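Local structure of oxidoreductase, Gfo/Idh/MocA family (Vibrio cholerae, 1XEA) at residues Lys4-Gly9 / Asp65-His70; Pro89-Lys94 / Pro116-Phe121. The protein is a putative oxidoreductase of the Gfo/Idh/MocA family that probably binds a dinucleotide cofactor of the NAD(P) type in its Rossmann domain. One frame throughout, in Å; residues are numbered along the deposited sequence.

Contact 1. Residues Lys4-Gly9 / Asp65-His70; sequences KIAMIG and DAVMIH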
ATOM      1  N   LYS A   4     -35.010   8.632 -27.618  1.00 58.40           N
ATOM      2  CA  LYS A   4     -34.229   9.411 -28.574  1.00 55.80           C
ATOM      3  C   LYS A   4     -33.730  10.631 -27.806  1.00 54.75           C
ATOM      4  O   LYS A   4     -34.492  11.543 -27.475  1.00 54.29           O
ATOM      5  CB  LYS A   4     -35.106   9.837 -29.758  1.00 56.37           C
ATOM      6  CG  LYS A   4     -34.379  10.527 -30.918  1.00 56.33           C
ATOM      7  CD  LYS A   4     -35.378  10.983 -32.000  1.00 57.53           C
ATOM      8  CE  LYS A   4     -35.216  10.216 -33.314  1.00 56.16           C
ATOM      9  NZ  LYS A   4     -33.881  10.452 -33.952  1.00 56.47           N
ATOM     10  N   ILE A   5     -32.442  10.619 -27.500  1.00 54.15           N
ATOM     11  CA  ILE A   5     -31.821  11.693 -26.748  1.00 52.96           C
ATOM     12  C   ILE A   5     -31.021  12.593 -27.681  1.00 52.34           C
ATOM     13  O   ILE A   5     -30.427  12.126 -28.646  1.00 52.29           O
ATOM     14  CB  ILE A   5     -30.884  11.103 -25.642  1.00 51.71           C
ATOM     15  CG1 ILE A   5     -31.708  10.617 -24.446  1.00 51.07           C
ATOM     16  CG2 ILE A   5     -29.899  12.149 -25.155  1.00 52.58           C
ATOM     17  CD1 ILE A   5     -32.659   9.481 -24.740  1.00 50.67           C
ATOM     18  N   ALA A   6     -31.016  13.888 -27.402  1.00 52.93           N
ATOM     19  CA  ALA A   6     -30.261  14.817 -28.216  1.00 51.90           C
ATOM     20  C   ALA A   6     -29.182  15.395 -27.328  1.00 52.69           C
ATOM     21  O   ALA A   6     -29.450  15.840 -26.208  1.00 52.22           O
ATOM     22  CB  ALA A   6     -31.161  15.910 -28.727  1.00 50.70           C
HETATM   23  N   MSE A   7     -27.954  15.365 -27.815  1.00 54.51           N
HETATM   24  CA  MSE A   7     -26.847  15.914 -27.060  1.00 56.65           C
HETATM   25  C   MSE A   7     -26.396  17.232 -27.674  1.00 54.51           C
HETATM   26  O   MSE A   7     -25.825  17.271 -28.765  1.00 53.23           O
HETATM   27  CB  MSE A   7     -25.689  14.930 -27.034  1.00 62.53           C
HETATM   28  CG  MSE A   7     -25.924  13.756 -26.118  1.00 70.10           C
HETATM   29 SE   MSE A   7     -24.379  12.623 -25.999  1.00 85.01          SE
HETATM   30  CE  MSE A   7     -23.015  13.978 -25.757  1.00 79.40           C
ATOM     31  N   ILE A   8     -26.659  18.312 -26.956  1.00 53.04           N
ATOM     32  CA  ILE A   8     -26.292  19.632 -27.418  1.00 52.14           C
ATOM     33  C   ILE A   8     -24.989  20.065 -26.772  1.00 51.45           C
ATOM     34  O   ILE A   8     -24.856  20.029 -25.549  1.00 51.51           O
ATOM     35  CB  ILE A   8     -27.376  20.676 -27.064  1.00 52.54           C
ATOM     36  CG1 ILE A   8     -28.689  20.350 -27.782  1.00 51.30           C
ATOM     37  CG2 ILE A   8     -26.899  22.069 -27.430  1.00 53.39           C
ATOM     38  CD1 ILE A   8     -29.563  19.365 -27.051  1.00 50.76           C
ATOM     39  N   GLY A   9     -24.029  20.468 -27.599  1.00 51.47           N
ATOM     40  CA  GLY A   9     -22.744  20.928 -27.092  1.00 52.33           C
ATOM     41  C   GLY A   9     -21.746  19.818 -26.840  1.00 52.98           C
ATOM     42  O   GLY A   9     -21.655  19.280 -25.737  1.00 54.18           O
ATOM     43  N   ASP A  65     -36.851  12.734 -27.164  1.00 57.45           N
ATOM     44  CA  ASP A  65     -37.536  12.484 -25.902  1.00 57.30           C
ATOM     45  C   ASP A  65     -36.895  13.245 -24.750  1.00 55.70           C
ATOM     46  O   ASP A  65     -37.481  13.374 -23.674  1.00 55.77           O
ATOM     47  CB  ASP A  65     -37.540  10.985 -25.613  1.00 59.18           C
ATOM     48  CG  ASP A  65     -38.407  10.217 -26.589  1.00 62.61           C
ATOM     49  OD1 ASP A  65     -39.653  10.363 -26.516  1.00 63.40           O
ATOM     50  OD2 ASP A  65     -37.843   9.482 -27.435  1.00 63.26           O
ATOM     51  N   ALA A  66     -35.688  13.748 -24.990  1.00 54.18           N
ATOM     52  CA  ALA A  66     -34.954  14.507 -23.990  1.00 53.14           C
ATOM     53  C   ALA A  66     -33.653  15.054 -24.588  1.00 53.12           C
ATOM     54  O   ALA A  66     -33.179  14.568 -25.619  1.00 51.80           O
ATOM     55  CB  ALA A  66     -34.657  13.623 -22.780  1.00 50.86           C
ATOM     56  N   VAL A  67     -33.088  16.072 -23.935  1.00 52.73           N
ATOM     57  CA  VAL A  67     -31.836  16.691 -24.366  1.00 51.68           C
ATOM     58  C   VAL A  67     -30.819  16.728 -23.223  1.00 51.96           C
ATOM     59  O   VAL A  67     -31.186  16.843 -22.051  1.00 52.19           O
ATOM     60  CB  VAL A  67     -32.057  18.140 -24.868  1.00 50.53           C
ATOM     61  CG1 VAL A  67     -32.942  18.137 -26.093  1.00 49.26           C
ATOM     62  CG2 VAL A  67     -32.668  18.984 -23.774  1.00 50.46           C
HETATM   63  N   MSE A  68     -29.543  16.605 -23.572  1.00 51.73           N
HETATM   64  CA  MSE A  68     -28.452  16.640 -22.600  1.00 51.27           C
HETATM   65  C   MSE A  68     -27.540  17.780 -22.999  1.00 51.24           C
HETATM   66  O   MSE A  68     -26.832  17.698 -23.999  1.00 52.05           O
HETATM   67  CB  MSE A  68     -27.672  15.324 -22.622  1.00 52.18           C
HETATM   68  CG  MSE A  68     -28.448  14.146 -22.075  1.00 53.75           C
HETATM   69 SE   MSE A  68     -27.546  12.446 -22.229  1.00 56.57          SE
HETATM   70  CE  MSE A  68     -26.119  12.727 -20.950  1.00 54.16           C
ATOM     71  N   ILE A  69     -27.555  18.851 -22.222  1.00 51.59           N
ATOM     72  CA  ILE A  69     -26.731  20.003 -22.546  1.00 52.55           C
ATOM     73  C   ILE A  69     -25.339  19.872 -21.949  1.00 52.24           C
ATOM     74  O   ILE A  69     -25.188  19.738 -20.742  1.00 53.93           O
ATOM     75  CB  ILE A  69     -27.405  21.270 -22.034  1.00 52.53           C
ATOM     76  CG1 ILE A  69     -28.793  21.371 -22.674  1.00 52.27           C
ATOM     77  CG2 ILE A  69     -26.550  22.486 -22.352  1.00 52.51           C
ATOM     78  CD1 ILE A  69     -29.731  22.299 -21.964  1.00 53.29           C
ATOM     79  N   HIS A  70     -24.316  19.909 -22.790  1.00 51.44           N
ATOM     80  CA  HIS A  70     -22.959  19.773 -22.283  1.00 51.64           C
ATOM     81  C   HIS A  70     -22.153  21.001 -22.632  1.00 51.68           C
ATOM     82  O   HIS A  70     -20.940  21.046 -22.432  1.00 51.51           O
ATOM     83  CB  HIS A  70     -22.299  18.537 -22.879  1.00 52.50           C
ATOM     84  CG  HIS A  70     -23.126  17.298 -22.751  1.00 53.28           C
ATOM     85  ND1 HIS A  70     -23.335  16.660 -21.547  1.00 53.99           N
ATOM     86  CD2 HIS A  70     -23.820  16.593 -23.676  1.00 53.29           C
ATOM     87  CE1 HIS A  70     -24.121  15.615 -21.736  1.00 53.67           C
ATOM     88  NE2 HIS A  70     -24.429  15.552 -23.019  1.00 53.98           N
TER
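The imidazole of H70 meets M7 at its rim: CG of the selenomethionine M7 lies at the ring edge, in plane, as does CE of M68, while CE of M7 reaches CD2 of H70 obliquely. The backbone carbon of M68 lies over one ring face, offset toward the rim, and the ring of Y18 in helix 12-22 stacks with H70. The other flat group is the carboxylate of D65, which takes the amide of K4 on the anti lone pair of OD2 (N to OD2 3.0 Å); the K4 ammonium turns instead to E29. D65 N donates a hydrogen bond to K4 O (2.7 Å). Beyond this pair the strands run parallel: A6 gives its N to A66 O and its O to M68 N (2.7 Å), and I8 repeats the pattern with M68 O and H70 N (2.8 Å). On the face of I5, M7 and M68, I5 CG2 touches M68 SE at 3.8 Å. On the other, I8 CG1, beside the backbone N (chi1 -63°), with chi2 at 86°, brings CD1 to 3.5 Å from V67 CB. The main-chain ladder thus fixes the strand end where G9 begins a GxGxxA-like turn, which, as in Rossmann folds, probably faces the dinucleotide.

Contact 2. Residues Pro89-Lys94 / Pro116-Phe121; sequences PTFVDK and PLYVGF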
ATOM      1  N   PRO A  89     -37.819  16.692 -20.972  1.00 54.39           N
ATOM      2  CA  PRO A  89     -36.906  16.371 -19.869  1.00 52.87           C
ATOM      3  C   PRO A  89     -35.513  16.886 -20.234  1.00 51.87           C
ATOM      4  O   PRO A  89     -34.963  16.526 -21.274  1.00 52.49           O
ATOM      5  CB  PRO A  89     -36.965  14.850 -19.818  1.00 52.72           C
ATOM      6  CG  PRO A  89     -38.380  14.568 -20.233  1.00 52.41           C
ATOM      7  CD  PRO A  89     -38.566  15.497 -21.404  1.00 52.86           C
ATOM      8  N   THR A  90     -34.947  17.735 -19.390  1.00 49.46           N
ATOM      9  CA  THR A  90     -33.629  18.286 -19.680  1.00 47.87           C
ATOM     10  C   THR A  90     -32.527  17.826 -18.725  1.00 47.27           C
ATOM     11  O   THR A  90     -32.727  17.729 -17.513  1.00 46.42           O
ATOM     12  CB  THR A  90     -33.661  19.843 -19.677  1.00 47.21           C
ATOM     13  OG1 THR A  90     -34.559  20.299 -20.691  1.00 47.37           O
ATOM     14  CG2 THR A  90     -32.280  20.428 -19.939  1.00 44.79           C
ATOM     15  N   PHE A  91     -31.355  17.564 -19.290  1.00 46.31           N
ATOM     16  CA  PHE A  91     -30.196  17.145 -18.525  1.00 45.14           C
ATOM     17  C   PHE A  91     -29.110  18.176 -18.760  1.00 44.21           C
ATOM     18  O   PHE A  91     -28.898  18.612 -19.892  1.00 43.64           O
ATOM     19  CB  PHE A  91     -29.714  15.784 -19.006  1.00 46.38           C
ATOM     20  CG  PHE A  91     -28.409  15.361 -18.409  1.00 47.47           C
ATOM     21  CD1 PHE A  91     -28.370  14.680 -17.202  1.00 47.80           C
ATOM     22  CD2 PHE A  91     -27.213  15.650 -19.054  1.00 49.01           C
ATOM     23  CE1 PHE A  91     -27.154  14.284 -16.642  1.00 48.08           C
ATOM     24  CE2 PHE A  91     -25.991  15.259 -18.503  1.00 49.20           C
ATOM     25  CZ  PHE A  91     -25.963  14.576 -17.294  1.00 47.83           C
ATOM     26  N   VAL A  92     -28.433  18.569 -17.687  1.00 43.68           N
ATOM     27  CA  VAL A  92     -27.361  19.547 -17.787  1.00 44.19           C
ATOM     28  C   VAL A  92     -26.200  19.097 -16.926  1.00 45.79           C
ATOM     29  O   VAL A  92     -26.380  18.744 -15.767  1.00 45.67           O
ATOM     30  CB  VAL A  92     -27.809  20.952 -17.315  1.00 43.42           C
ATOM     31  CG1 VAL A  92     -26.646  21.931 -17.413  1.00 40.98           C
ATOM     32  CG2 VAL A  92     -28.969  21.440 -18.170  1.00 43.66           C
ATOM     33  N   ASP A  93     -25.005  19.107 -17.499  1.00 48.61           N
ATOM     34  CA  ASP A  93     -23.822  18.696 -16.766  1.00 51.18           C
ATOM     35  C   ASP A  93     -23.444  19.780 -15.767  1.00 50.62           C
ATOM     36  O   ASP A  93     -23.451  20.963 -16.096  1.00 51.39           O
ATOM     37  CB  ASP A  93     -22.671  18.432 -17.737  1.00 55.12           C
ATOM     38  CG  ASP A  93     -21.440  17.891 -17.043  1.00 61.98           C
ATOM     39  OD1 ASP A  93     -21.586  16.950 -16.221  1.00 64.27           O
ATOM     40  OD2 ASP A  93     -20.322  18.390 -17.326  1.00 66.39           O
ATOM     41  N   LYS A  94     -23.127  19.366 -14.544  1.00 50.61           N
ATOM     42  CA  LYS A  94     -22.747  20.293 -13.485  1.00 50.70           C
ATOM     43  C   LYS A  94     -21.630  21.209 -13.975  1.00 50.52           C
ATOM     44  O   LYS A  94     -20.741  20.774 -14.697  1.00 50.69           O
ATOM     45  CB  LYS A  94     -22.287  19.516 -12.253  1.00 50.97           C
ATOM     46  CG  LYS A  94     -20.993  18.749 -12.448  1.00 53.16           C
ATOM     47  CD  LYS A  94     -19.784  19.652 -12.255  1.00 56.20           C
ATOM     48  CE  LYS A  94     -18.588  19.174 -13.068  1.00 57.45           C
ATOM     49  NZ  LYS A  94     -17.407  20.042 -12.822  1.00 58.06           N
ATOM     50  N   PRO A 116     -38.720  17.339 -15.947  1.00 56.77           N
ATOM     51  CA  PRO A 116     -37.614  16.978 -15.069  1.00 54.50           C
ATOM     52  C   PRO A 116     -36.328  17.627 -15.561  1.00 52.78           C
ATOM     53  O   PRO A 116     -36.039  17.632 -16.760  1.00 52.84           O
ATOM     54  CB  PRO A 116     -37.579  15.467 -15.190  1.00 54.87           C
ATOM     55  CG  PRO A 116     -37.858  15.285 -16.640  1.00 56.44           C
ATOM     56  CD  PRO A 116     -39.014  16.237 -16.880  1.00 57.24           C
ATOM     57  N   LEU A 117     -35.580  18.185 -14.618  1.00 49.26           N
ATOM     58  CA  LEU A 117     -34.309  18.832 -14.888  1.00 46.30           C
ATOM     59  C   LEU A 117     -33.269  18.097 -14.048  1.00 46.10           C
ATOM     60  O   LEU A 117     -33.209  18.249 -12.828  1.00 45.89           O
ATOM     61  CB  LEU A 117     -34.374  20.301 -14.482  1.00 44.45           C
ATOM     62  CG  LEU A 117     -33.073  21.098 -14.578  1.00 44.27           C
ATOM     63  CD1 LEU A 117     -32.569  21.135 -16.020  1.00 42.45           C
ATOM     64  CD2 LEU A 117     -33.326  22.506 -14.068  1.00 43.45           C
ATOM     65  N   TYR A 118     -32.453  17.296 -14.718  1.00 44.84           N
ATOM     66  CA  TYR A 118     -31.424  16.500 -14.065  1.00 43.50           C
ATOM     67  C   TYR A 118     -30.044  17.148 -14.149  1.00 42.98           C
ATOM     68  O   TYR A 118     -29.615  17.563 -15.227  1.00 42.38           O
ATOM     69  CB  TYR A 118     -31.369  15.138 -14.740  1.00 42.50           C
ATOM     70  CG  TYR A 118     -30.745  14.048 -13.920  1.00 41.53           C
ATOM     71  CD1 TYR A 118     -31.528  13.269 -13.065  1.00 41.68           C
ATOM     72  CD2 TYR A 118     -29.384  13.763 -14.025  1.00 39.17           C
ATOM     73  CE1 TYR A 118     -30.978  12.228 -12.340  1.00 41.61           C
ATOM     74  CE2 TYR A 118     -28.819  12.722 -13.302  1.00 41.90           C
ATOM     75  CZ  TYR A 118     -29.623  11.955 -12.460  1.00 41.88           C
ATOM     76  OH  TYR A 118     -29.078  10.912 -11.750  1.00 41.15           O
ATOM     77  N   VAL A 119     -29.345  17.221 -13.020  1.00 43.90           N
ATOM     78  CA  VAL A 119     -28.002  17.797 -12.994  1.00 43.74           C
ATOM     79  C   VAL A 119     -26.970  16.661 -12.951  1.00 43.52           C
ATOM     80  O   VAL A 119     -27.137  15.688 -12.216  1.00 42.95           O
ATOM     81  CB  VAL A 119     -27.798  18.716 -11.768  1.00 43.08           C
ATOM     82  CG1 VAL A 119     -26.405  19.304 -11.802  1.00 42.66           C
ATOM     83  CG2 VAL A 119     -28.840  19.833 -11.764  1.00 40.78           C
ATOM     84  N   GLY A 120     -25.903  16.803 -13.732  1.00 43.68           N
ATOM     85  CA  GLY A 120     -24.880  15.776 -13.793  1.00 43.25           C
ATOM     86  C   GLY A 120     -23.833  15.737 -12.700  1.00 43.52           C
ATOM     87  O   GLY A 120     -22.782  16.364 -12.812  1.00 45.86           O
ATOM     88  N   PHE A 121     -24.113  14.980 -11.648  1.00 43.36           N
ATOM     89  CA  PHE A 121     -23.192  14.830 -10.530  1.00 42.43           C
ATOM     90  C   PHE A 121     -22.789  13.362 -10.453  1.00 41.70           C
ATOM     91  O   PHE A 121     -23.332  12.605  -9.645  1.00 43.53           O
ATOM     92  CB  PHE A 121     -23.883  15.223  -9.234  1.00 42.10           C
ATOM     93  CG  PHE A 121     -24.044  16.703  -9.042  1.00 41.68           C
ATOM     94  CD1 PHE A 121     -25.317  17.268  -8.948  1.00 40.60           C
ATOM     95  CD2 PHE A 121     -22.927  17.516  -8.847  1.00 41.49           C
ATOM     96  CE1 PHE A 121     -25.476  18.620  -8.651  1.00 39.55           C
ATOM     97  CE2 PHE A 121     -23.067  18.871  -8.549  1.00 39.91           C
ATOM     98  CZ  PHE A 121     -24.345  19.423  -8.449  1.00 40.40           C
TER
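Strands 90-93 and 117-120 run parallel at 21°, joined by hydrogen bonds from T90 N to P116 O, Y118 N to T90 O, V92 N to Y118 O and G120 N to V92 O. With helix 100-112 between them they form a beta-alpha-beta unit of the Rossmann fold, and 117-120 is the last strand of its parallel sheet within the chain. At the start of the pair the prolines lie side by side, P89 CB against P116 CG. On the face of F91 and Y118 the rings meet rim to rim with planes at 22°, neither over the other; F91 CD1 approaches Y118 CD2 to 3.5 Å. With CG anti to the backbone N (chi1 172°), the F91 ring extends along the sheet toward G120, F91 CZ lying 3.9 Å from G120 CA. Y118 OH is hydrogen-bonded to D274 OD2 of helix 268-281, and D93 OD1 to the hydroxyl of Y18. On the opposite face, T90 CG2 and V92 CG2 approach the same L117 methyl, CD1, at 4.0 and 4.2 Å. Past the strands, CB of K94 lies over one face of the F121 ring, 4.2 Å from its centroid.

How the contacts relate
Contacts 1 and 2 belong to one parallel Rossmann sheet and are joined directly, for strands 66-69 and 90-93 are neighbours: I69 N lies 2.7 Å from F91 O, and F91 N 2.9 Å from V67 O, both probable hydrogen bonds. Both are largely buried, but contact 1 carries an exposed residue, D65, and its centre is about 17 Å from that of the chain, against about 9 Å for contact 2. Contact 1 therefore has a polar, partly exposed end beside its aliphatic and selenomethionine packing, whereas contact 2 is buried and richer in aromatic rings and prolines. Helix 268-281 packs on both, and Y18 touches both, making a hydrogen bond to D93 in contact 2.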